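Local coordinates for protein cytochrome c552 (Thermochromatium tepidum, PDB 5ZE8) that carries five covalently bound heme c groups of low redox potential and probably transfers electrons in a thermophilic purple sulfur photosynthetic bacterium, at residues G274-A279 with Y404-P409; L240-K245 with F352-A357. All blocks are in the same frame, centred on the assembly; numbering follows the deposited sequence.

Two contacts show how a heme-bearing part of a multiheme cytochrome can be fastened to an antiparallel sheet of the same chain. Both use strands of that sheet: contact 1 takes the end of strand 397-405 and contact 2 takes strand 351-357. Their segments alternate along the sequence, and their centres lie about 15 Å apart. Trp408, just past the strand of contact 1, bridges them by packing alone, with its NE1 3.5 Å from Tyr354 O and its CH2 4.3 Å from Leu356 CD1. Contact 1 belongs to heme pockets and binds propionates directly, whereas contact 2 stands farther back, the side chain of Leu240 being about 7 Å from a heme c.

Contact 1: residues G274-A279 with Y404-P409; sequences GGHHEA and YNLLWP. With HEC (heme c), chain E.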
ATOM      1  N   GLY A 274      -4.755  -1.017  -3.804  1.00 10.91           N
ATOM      2  CA  GLY A 274      -4.862   0.079  -2.923  1.00 11.83           C
ATOM      3  C   GLY A 274      -4.878   1.372  -3.727  1.00 13.41           C
ATOM      4  O   GLY A 274      -5.772   1.643  -4.514  1.00 13.32           O
ATOM      5  N   GLY A 275      -3.868   2.205  -3.510  1.00 11.70           N
ATOM      6  CA  GLY A 275      -3.801   3.545  -4.121  1.00 12.09           C
ATOM      7  C   GLY A 275      -3.676   3.564  -5.620  1.00 12.52           C
ATOM      8  O   GLY A 275      -3.946   4.603  -6.220  1.00 13.98           O
ATOM      9  N   HIS A 276      -3.321   2.438  -6.265  1.00 11.80           N
ATOM     10  CA  HIS A 276      -3.241   2.413  -7.711  1.00 12.55           C
ATOM     11  C   HIS A 276      -4.591   1.996  -8.304  1.00 14.21           C
ATOM     12  O   HIS A 276      -4.676   1.815  -9.545  1.00 17.54           O
ATOM     13  CB  HIS A 276      -2.125   1.474  -8.167  1.00 11.62           C
ATOM     14  CG  HIS A 276      -0.742   1.986  -7.942  1.00 11.21           C
ATOM     15  ND1 HIS A 276      -0.116   1.947  -6.720  1.00 12.52           N
ATOM     16  CD2 HIS A 276       0.118   2.617  -8.771  1.00 12.32           C
ATOM     17  CE1 HIS A 276       1.077   2.519  -6.811  1.00 11.79           C
ATOM     18  NE2 HIS A 276       1.269   2.851  -8.094  1.00 12.83           N
ATOM     19  N   HIS A 277      -5.629   1.778  -7.492  1.00 14.94           N
ATOM     20  CA  HIS A 277      -6.877   1.233  -7.927  1.00 15.68           C
ATOM     21  C   HIS A 277      -8.041   2.103  -7.482  1.00 15.32           C
ATOM     22  O   HIS A 277      -8.494   2.060  -6.363  1.00 14.57           O
ATOM     23  CB  HIS A 277      -6.938  -0.183  -7.433  1.00 14.39           C
ATOM     24  CG  HIS A 277      -5.933  -1.018  -8.140  1.00 15.20           C
ATOM     25  ND1 HIS A 277      -6.128  -1.418  -9.442  1.00 17.78           N
ATOM     26  CD2 HIS A 277      -4.640  -1.284  -7.857  1.00 15.93           C
ATOM     27  CE1 HIS A 277      -5.030  -2.029  -9.877  1.00 19.53           C
ATOM     28  NE2 HIS A 277      -4.105  -1.934  -8.946  1.00 17.51           N
ATOM     29  N   GLU A 278      -8.557   2.833  -8.456  1.00 18.55           N
ATOM     30  CA  GLU A 278      -9.683   3.729  -8.248  1.00 20.05           C
ATOM     31  C   GLU A 278     -10.958   3.097  -7.628  1.00 18.37           C
ATOM     32  O   GLU A 278     -11.570   3.649  -6.762  1.00 16.20           O
ATOM     33  CB  GLU A 278      -9.955   4.485  -9.603  1.00 26.01           C
ATOM     34  CG  GLU A 278     -11.242   5.297  -9.659  1.00 34.68           C
ATOM     35  CD  GLU A 278     -11.586   5.841 -11.083  1.00 40.58           C
ATOM     36  OE1 GLU A 278     -12.811   5.921 -11.440  1.00 47.38           O
ATOM     37  OE2 GLU A 278     -10.649   6.193 -11.834  1.00 45.49           O
ATOM     38  N   ALA A 279     -11.390   1.872  -7.986  1.00 19.22           N
ATOM     39  CA  ALA A 279     -12.545   1.301  -7.261  1.00 20.98           C
ATOM     40  C   ALA A 279     -12.358   1.068  -5.828  1.00 17.42           C
ATOM     41  O   ALA A 279     -13.274   1.248  -5.004  1.00 19.55           O
ATOM     42  CB  ALA A 279     -12.983   0.003  -7.964  1.00 20.28           C
ATOM     43  N   TYR A 404      -7.531  11.942  -4.249  1.00 12.51           N
ATOM     44  CA  TYR A 404      -6.394  11.159  -3.740  1.00 11.77           C
ATOM     45  C   TYR A 404      -5.160  11.335  -4.632  1.00 12.07           C
ATOM     46  O   TYR A 404      -5.211  11.431  -5.871  1.00 13.92           O
ATOM     47  CB  TYR A 404      -6.783   9.703  -3.700  1.00 12.03           C
ATOM     48  CG  TYR A 404      -5.670   8.728  -3.298  1.00 11.39           C
ATOM     49  CD1 TYR A 404      -4.830   8.238  -4.251  1.00 12.10           C
ATOM     50  CD2 TYR A 404      -5.453   8.299  -1.961  1.00 11.94           C
ATOM     51  CE1 TYR A 404      -3.808   7.316  -3.958  1.00 12.31           C
ATOM     52  CE2 TYR A 404      -4.421   7.393  -1.636  1.00 12.95           C
ATOM     53  CZ  TYR A 404      -3.622   6.917  -2.646  1.00 12.24           C
ATOM     54  OH  TYR A 404      -2.646   5.989  -2.374  1.00 11.87           O
ATOM     55  N   ASN A 405      -3.996  11.307  -3.987  1.00 11.78           N
ATOM     56  CA  ASN A 405      -2.750  11.509  -4.725  1.00 12.96           C
ATOM     57  C   ASN A 405      -1.665  10.571  -4.196  1.00 13.72           C
ATOM     58  O   ASN A 405      -1.422  10.557  -2.981  1.00 13.08           O
ATOM     59  CB  ASN A 405      -2.285  12.906  -4.465  1.00 12.50           C
ATOM     60  CG  ASN A 405      -3.309  13.954  -4.875  1.00 15.37           C
ATOM     61  OD1 ASN A 405      -3.363  14.314  -6.020  1.00 16.47           O
ATOM     62  ND2 ASN A 405      -4.214  14.286  -3.964  1.00 14.56           N
ATOM     63  N   LEU A 406      -1.021   9.797  -5.096  1.00 11.91           N
ATOM     64  CA  LEU A 406       0.130   8.959  -4.735  1.00 12.73           C
ATOM     65  C   LEU A 406       1.330   9.707  -4.165  1.00 13.15           C
ATOM     66  O   LEU A 406       2.070   9.158  -3.366  1.00 13.77           O
ATOM     67  CB  LEU A 406       0.585   8.160  -5.954  1.00 13.29           C
ATOM     68  CG  LEU A 406      -0.406   7.064  -6.400  1.00 14.25           C
ATOM     69  CD1 LEU A 406       0.114   6.494  -7.749  1.00 15.29           C
ATOM     70  CD2 LEU A 406      -0.548   5.907  -5.440  1.00 13.02           C
ATOM     71  N   LEU A 407       1.511  10.966  -4.588  1.00 12.40           N
ATOM     72  CA  LEU A 407       2.670  11.770  -4.221  1.00 13.20           C
ATOM     73  C   LEU A 407       2.312  13.165  -3.812  1.00 13.15           C
ATOM     74  O   LEU A 407       1.341  13.703  -4.275  1.00 14.41           O
ATOM     75  CB  LEU A 407       3.627  11.854  -5.407  1.00 14.46           C
ATOM     76  CG  LEU A 407       4.223  10.553  -5.937  1.00 15.26           C
ATOM     77  CD1 LEU A 407       4.955  10.812  -7.273  1.00 18.58           C
ATOM     78  CD2 LEU A 407       5.151  10.007  -4.886  1.00 16.48           C
ATOM     79  N   TRP A 408       3.109  13.766  -2.955  1.00 14.31           N
ATOM     80  CA  TRP A 408       2.954  15.159  -2.607  1.00 14.55           C
ATOM     81  C   TRP A 408       3.039  16.053  -3.818  1.00 16.60           C
ATOM     82  O   TRP A 408       3.760  15.760  -4.743  1.00 15.72           O
ATOM     83  CB  TRP A 408       4.109  15.607  -1.687  1.00 15.62           C
ATOM     84  CG  TRP A 408       4.123  15.056  -0.266  1.00 15.70           C
ATOM     85  CD1 TRP A 408       3.066  14.809   0.521  1.00 15.20           C
ATOM     86  CD2 TRP A 408       5.287  14.677   0.487  1.00 16.25           C
ATOM     87  NE1 TRP A 408       3.458  14.292   1.751  1.00 16.84           N
ATOM     88  CE2 TRP A 408       4.829  14.244   1.769  1.00 17.69           C
ATOM     89  CE3 TRP A 408       6.675  14.683   0.199  1.00 17.67           C
ATOM     90  CZ2 TRP A 408       5.661  13.771   2.736  1.00 18.88           C
ATOM     91  CZ3 TRP A 408       7.507  14.204   1.185  1.00 19.08           C
ATOM     92  CH2 TRP A 408       6.987  13.709   2.418  1.00 19.59           C
ATOM     93  N   PRO A 409       2.397  17.233  -3.730  1.00 16.32           N
ATOM     94  CA  PRO A 409       2.402  18.148  -4.899  1.00 19.06           C
ATOM     95  C   PRO A 409       3.806  18.613  -5.281  1.00 18.75           C
ATOM     96  O   PRO A 409       4.082  18.695  -6.456  1.00 21.37           O
ATOM     97  CB  PRO A 409       1.491  19.274  -4.451  1.00 20.71           C
ATOM     98  CG  PRO A 409       1.354  19.175  -3.000  1.00 18.75           C
ATOM     99  CD  PRO A 409       1.536  17.709  -2.648  1.00 17.13           C
TER
HETATM  100 FE   HEC E 504       1.861  -5.540   0.327  1.00  9.23          FE
HETATM  101  CHA HEC E 504       1.764  -2.841  -1.757  1.00 10.20           C
HETATM  102  CHB HEC E 504      -1.504  -5.237   0.895  1.00  9.61           C
HETATM  103  CHC HEC E 504       1.937  -8.454   2.118  1.00  8.75           C
HETATM  104  CHD HEC E 504       5.323  -5.570   0.194  1.00  8.26           C
HETATM  105  NA  HEC E 504       0.450  -4.298  -0.317  1.00  9.06           N
HETATM  106  C1A HEC E 504       0.559  -3.229  -1.191  1.00  9.33           C
HETATM  107  C2A HEC E 504      -0.714  -2.580  -1.397  1.00  9.46           C
HETATM  108  C3A HEC E 504      -1.577  -3.247  -0.590  1.00  9.08           C
HETATM  109  C4A HEC E 504      -0.887  -4.366  -0.008  1.00  9.13           C
HETATM  110  CMA HEC E 504      -3.078  -2.995  -0.435  1.00  9.24           C
HETATM  111  CAA HEC E 504      -0.963  -1.347  -2.188  1.00  9.90           C
HETATM  112  CBA HEC E 504      -1.282  -1.705  -3.637  1.00  9.56           C
HETATM  113  CGA HEC E 504      -1.453  -0.430  -4.468  1.00 11.30           C
HETATM  114  O1A HEC E 504      -0.573   0.453  -4.514  1.00 11.53           O
HETATM  115  O2A HEC E 504      -2.460  -0.295  -5.225  1.00 13.38           O
HETATM  116  NB  HEC E 504       0.452  -6.601   1.326  1.00  8.37           N
HETATM  117  C1B HEC E 504      -0.853  -6.307   1.503  1.00 10.05           C
HETATM  118  C2B HEC E 504      -1.453  -7.282   2.356  1.00  9.59           C
HETATM  119  C3B HEC E 504      -0.512  -8.181   2.703  1.00  9.63           C
HETATM  120  C4B HEC E 504       0.705  -7.782   1.979  1.00  8.55           C
HETATM  121  CMB HEC E 504      -2.916  -7.244   2.787  1.00  9.78           C
HETATM  122  CAB HEC E 504      -0.632  -9.441   3.479  1.00  9.17           C
HETATM  123  CBB HEC E 504      -1.707 -10.301   3.038  1.00  9.83           C
HETATM  124  NC  HEC E 504       3.286  -6.753   0.983  1.00  8.47           N
HETATM  125  C1C HEC E 504       3.155  -7.881   1.682  1.00  7.64           C
HETATM  126  C2C HEC E 504       4.445  -8.553   1.987  1.00  8.35           C
HETATM  127  C3C HEC E 504       5.368  -7.721   1.458  1.00  8.55           C
HETATM  128  C4C HEC E 504       4.684  -6.606   0.834  1.00  8.87           C
HETATM  129  CMC HEC E 504       4.631  -9.838   2.780  1.00  8.05           C
HETATM  130  CAC HEC E 504       6.900  -7.817   1.486  1.00  8.65           C
HETATM  131  CBC HEC E 504       7.525  -9.053   1.262  1.00  8.52           C
HETATM  132  ND  HEC E 504       3.203  -4.431  -0.567  1.00  7.97           N
HETATM  133  C1D HEC E 504       4.587  -4.561  -0.508  1.00  9.06           C
HETATM  134  C2D HEC E 504       5.237  -3.554  -1.330  1.00  9.36           C
HETATM  135  C3D HEC E 504       4.273  -2.816  -1.892  1.00  9.92           C
HETATM  136  C4D HEC E 504       2.987  -3.389  -1.415  1.00  9.97           C
HETATM  137  CMD HEC E 504       6.707  -3.443  -1.430  1.00  9.58           C
HETATM  138  CAD HEC E 504       4.493  -1.586  -2.812  1.00  9.46           C
HETATM  139  CBD HEC E 504       5.179  -1.914  -4.105  1.00  9.72           C
HETATM  140  CGD HEC E 504       5.273  -0.673  -4.983  1.00 13.00           C
HETATM  141  O1D HEC E 504       4.386   0.234  -5.004  1.00 13.87           O
HETATM  142  O2D HEC E 504       6.305  -0.575  -5.716  1.00 11.46           O
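Leu406 lays its CD1 methyl over one face of the His276 imidazole, a CH-pi contact with CD1 4.1 Å from the ring centroid, 25° off the normal and shifted toward the rim. Its other branch, CD2, packs 3.7 Å from Gly275 O. Tyr404 approaches the same turn with its phenol end, OH coming 3.2 Å from Gly275 CA, so a side chain on that glycine would collide with it.

The polar work is directed at hemes. Backbone N of Gly274 (2.8 Å) and of His276 (3.0 Å) both donate to propionate O2A of one heme c. His276 CG lies beside its own backbone N (chi1 -73°), which brings ND1 to the same carboxylate: ND1 donates to O1A at 2.7 Å, with the oxygen in the imidazole plane and the N-H...O angle 156°. Three bonds thus fix both oxygens. Tyr404 OH is hydrogen-bonded to propionate O2A of a second heme c. With an alanine at His276, O1A would probably lose its imidazole donor and Leu406 CD1 the flat surface it rests on.

The type I turn Gly274-His277 leads into helix 278-283, while Tyr404 ends strand 397-405 beside strand 320-328 and Leu406 also touches Ile71 of helix 70-79.

Contact 2: residues L240-K245 with F352-A357; sequences LCQTGK and FAYGLA
Gln242 sets its side-chain amide over one face of the Tyr354 ring, just beyond a classic beta bulge in which Leu240 and Cys241 both face Arg232 on the neighbouring strand. The bulge belongs to the short antiparallel pair 232-233 and 239-241, and Gln242 then takes the N-cap position of helix 243-250. On the other side of the contact, strand 351-357 supplies Tyr354 and Leu356 from the larger antiparallel sheet. No direct hydrogen bond joins the two segments, which meet through packing, mostly of side chains, and one water.

The closely packed part combines a leucine pair with an amide set on an aromatic face. Leu240 and Leu356 cross at about a right angle and touch through one methyl each, CD2 to CD2 at 3.9 Å. Around them Pro366 and Ala369 add further apolar surface, Pro366 against Leu240 and Ala369 against Leu356. Gln242 NE2 stands 3.5 Å above the Tyr354 ring plane, offset toward the rim, with CZ at 3.6 Å among its nearest ring atoms. The amide plane is turned 77° from the ring, so it stands nearly upright on the face instead of stacking flat. Tyr354 reaches this place because its CG lies anti to the backbone N (chi1 180°), which carries the ring out from the strand toward the bulge.

The looser side lies at the polar ends, where Gln242 is partly exposed and a water joins its OE1 to the Tyr354 hydroxyl. That hydroxyl is also hydrogen-bonded to Pro239 O, immediately before the bulged residues, a bond that probably helps hold the ring in place. Tyr354 OH accepts a bond from the water at 3.0 Å, and that water's second donated bond runs 2.9 Å to Gln242 OE1.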
ATOM      1  N   LEU A 240       8.173   6.846   8.650  1.00 18.99           N
ATOM      2  CA  LEU A 240       7.803   7.220   7.276  1.00 17.91           C
ATOM      3  C   LEU A 240       6.466   6.557   6.926  1.00 20.08           C
ATOM      4  O   LEU A 240       5.480   7.196   6.509  1.00 21.53           O
ATOM      5  CB  LEU A 240       8.894   6.757   6.285  1.00 20.83           C
ATOM      6  CG  LEU A 240      10.266   7.359   6.524  1.00 23.06           C
ATOM      7  CD1 LEU A 240      11.287   6.536   5.760  1.00 27.02           C
ATOM      8  CD2 LEU A 240      10.241   8.797   6.019  1.00 26.41           C
ATOM      9  N   CYS A 241       6.408   5.246   7.164  1.00 20.82           N
ATOM     10  CA  CYS A 241       5.184   4.377   6.955  1.00 20.28           C
ATOM     11  C   CYS A 241       4.835   3.810   8.319  1.00 20.64           C
ATOM     12  O   CYS A 241       5.724   3.390   9.072  1.00 18.29           O
ATOM     13  CB  CYS A 241       5.423   3.168   6.008  1.00 27.37           C
ATOM     14  SG  CYS A 241       4.416   1.661   6.435  1.00 46.89           S
ATOM     15  N   GLN A 242       3.554   3.761   8.685  1.00 18.94           N
ATOM     16  CA  GLN A 242       3.230   3.368  10.065  1.00 19.39           C
ATOM     17  C   GLN A 242       1.833   2.754  10.144  1.00 17.86           C
ATOM     18  O   GLN A 242       1.102   2.899  11.150  1.00 21.72           O
ATOM     19  CB  GLN A 242       3.389   4.554  11.003  1.00 24.37           C
ATOM     20  CG  GLN A 242       2.519   5.760  10.627  1.00 24.71           C
ATOM     21  CD  GLN A 242       3.117   7.118  11.055  1.00 31.14           C
ATOM     22  OE1 GLN A 242       3.442   7.306  12.211  1.00 33.64           O
ATOM     23  NE2 GLN A 242       3.195   8.071  10.114  1.00 33.05           N
ATOM     24  N   THR A 243       1.567   1.968   9.136  1.00 18.44           N
ATOM     25  CA  THR A 243       0.241   1.281   9.015  1.00 18.93           C
ATOM     26  C   THR A 243       0.007   0.389  10.255  1.00 22.15           C
ATOM     27  O   THR A 243      -1.110   0.331  10.791  1.00 20.06           O
ATOM     28  CB  THR A 243       0.172   0.399   7.769  1.00 17.31           C
ATOM     29  OG1 THR A 243       0.396   1.168   6.620  1.00 20.46           O
ATOM     30  CG2 THR A 243      -1.211  -0.326   7.617  1.00 18.10           C
ATOM     31  N   GLY A 244       1.020  -0.293  10.758  1.00 21.98           N
ATOM     32  CA  GLY A 244       0.845  -1.022  12.078  1.00 19.87           C
ATOM     33  C   GLY A 244       0.576  -0.270  13.340  1.00 21.87           C
ATOM     34  O   GLY A 244      -0.272  -0.700  14.130  1.00 22.59           O
ATOM     35  N   LYS A 245       1.231   0.879  13.572  1.00 20.04           N
ATOM     36  CA  LYS A 245       0.944   1.679  14.743  1.00 26.53           C
ATOM     37  C   LYS A 245      -0.424   2.221  14.570  1.00 24.55           C
ATOM     38  O   LYS A 245      -1.162   2.358  15.560  1.00 23.41           O
ATOM     39  CB  LYS A 245       1.988   2.820  14.861  1.00 33.80           C
ATOM     40  CG  LYS A 245       1.915   3.747  16.096  1.00 42.43           C
ATOM     41  CD  LYS A 245       3.136   4.700  16.222  1.00 47.08           C
ATOM     42  CE  LYS A 245       4.434   4.101  15.677  1.00 50.48           C
ATOM     43  NZ  LYS A 245       5.621   4.927  15.969  1.00 54.08           N
ATOM     44  N   PHE A 352      -5.126  16.482   3.696  1.00 12.20           N
ATOM     45  CA  PHE A 352      -5.067  15.341   4.579  1.00 12.72           C
ATOM     46  C   PHE A 352      -3.776  14.612   4.234  1.00 11.69           C
ATOM     47  O   PHE A 352      -3.627  13.911   3.204  1.00 12.27           O
ATOM     48  CB  PHE A 352      -6.253  14.419   4.272  1.00 13.38           C
ATOM     49  CG  PHE A 352      -7.601  15.064   4.467  1.00 13.66           C
ATOM     50  CD1 PHE A 352      -8.155  15.815   3.465  1.00 17.67           C
ATOM     51  CD2 PHE A 352      -8.260  14.956   5.655  1.00 16.74           C
ATOM     52  CE1 PHE A 352      -9.400  16.423   3.613  1.00 15.02           C
ATOM     53  CE2 PHE A 352      -9.523  15.571   5.825  1.00 17.40           C
ATOM     54  CZ  PHE A 352     -10.054  16.280   4.816  1.00 18.32           C
ATOM     55  N   ALA A 353      -2.796  14.820   5.068  1.00 12.92           N
ATOM     56  CA  ALA A 353      -1.387  14.439   4.736  1.00 13.85           C
ATOM     57  C   ALA A 353      -0.534  14.348   6.007  1.00 14.85           C
ATOM     58  O   ALA A 353      -0.892  14.870   7.062  1.00 14.43           O
ATOM     59  CB  ALA A 353      -0.746  15.424   3.803  1.00 15.18           C
ATOM     60  N   TYR A 354       0.584  13.690   5.855  1.00 15.52           N
ATOM     61  CA  TYR A 354       1.633  13.551   6.876  1.00 17.66           C
ATOM     62  C   TYR A 354       2.843  14.336   6.418  1.00 20.30           C
ATOM     63  O   TYR A 354       3.168  14.364   5.231  1.00 22.70           O
ATOM     64  CB  TYR A 354       1.971  12.079   7.005  1.00 17.73           C
ATOM     65  CG  TYR A 354       3.061  11.755   8.026  1.00 19.41           C
ATOM     66  CD1 TYR A 354       2.953  12.151   9.344  1.00 23.35           C
ATOM     67  CD2 TYR A 354       4.184  10.985   7.656  1.00 19.98           C
ATOM     68  CE1 TYR A 354       3.975  11.829  10.261  1.00 24.45           C
ATOM     69  CE2 TYR A 354       5.175  10.674   8.545  1.00 20.79           C
ATOM     70  CZ  TYR A 354       5.076  11.084   9.825  1.00 22.56           C
ATOM     71  OH  TYR A 354       6.085  10.761  10.730  1.00 20.96           O
ATOM     72  N   GLY A 355       3.516  15.019   7.323  1.00 23.83           N
ATOM     73  CA  GLY A 355       4.805  15.629   6.972  1.00 27.17           C
ATOM     74  C   GLY A 355       5.807  15.212   8.055  1.00 25.33           C
ATOM     75  O   GLY A 355       5.405  14.700   9.173  1.00 23.58           O
ATOM     76  N   LEU A 356       7.082  15.420   7.701  1.00 28.30           N
ATOM     77  CA  LEU A 356       8.164  15.275   8.676  1.00 26.12           C
ATOM     78  C   LEU A 356       8.837  16.626   8.877  1.00 26.37           C
ATOM     79  O   LEU A 356       8.697  17.567   8.046  1.00 24.04           O
ATOM     80  CB  LEU A 356       9.163  14.252   8.202  1.00 33.54           C
ATOM     81  CG  LEU A 356       8.496  12.921   7.789  1.00 34.99           C
ATOM     82  CD1 LEU A 356       8.458  12.776   6.297  1.00 39.45           C
ATOM     83  CD2 LEU A 356       9.265  11.798   8.379  1.00 34.36           C
ATOM     84  N   ALA A 357       9.561  16.706   9.978  1.00 23.41           N
ATOM     85  CA  ALA A 357      10.065  17.987  10.418  1.00 25.37           C
ATOM     86  C   ALA A 357      11.452  17.879  10.965  1.00 25.36           C
ATOM     87  O   ALA A 357      11.935  16.786  11.243  1.00 22.71           O
ATOM     88  CB  ALA A 357       9.126  18.532  11.476  1.00 26.03           C
TER
HETATM   89  O   HOH W   1       4.558   9.783  13.095  1.00 28.48           O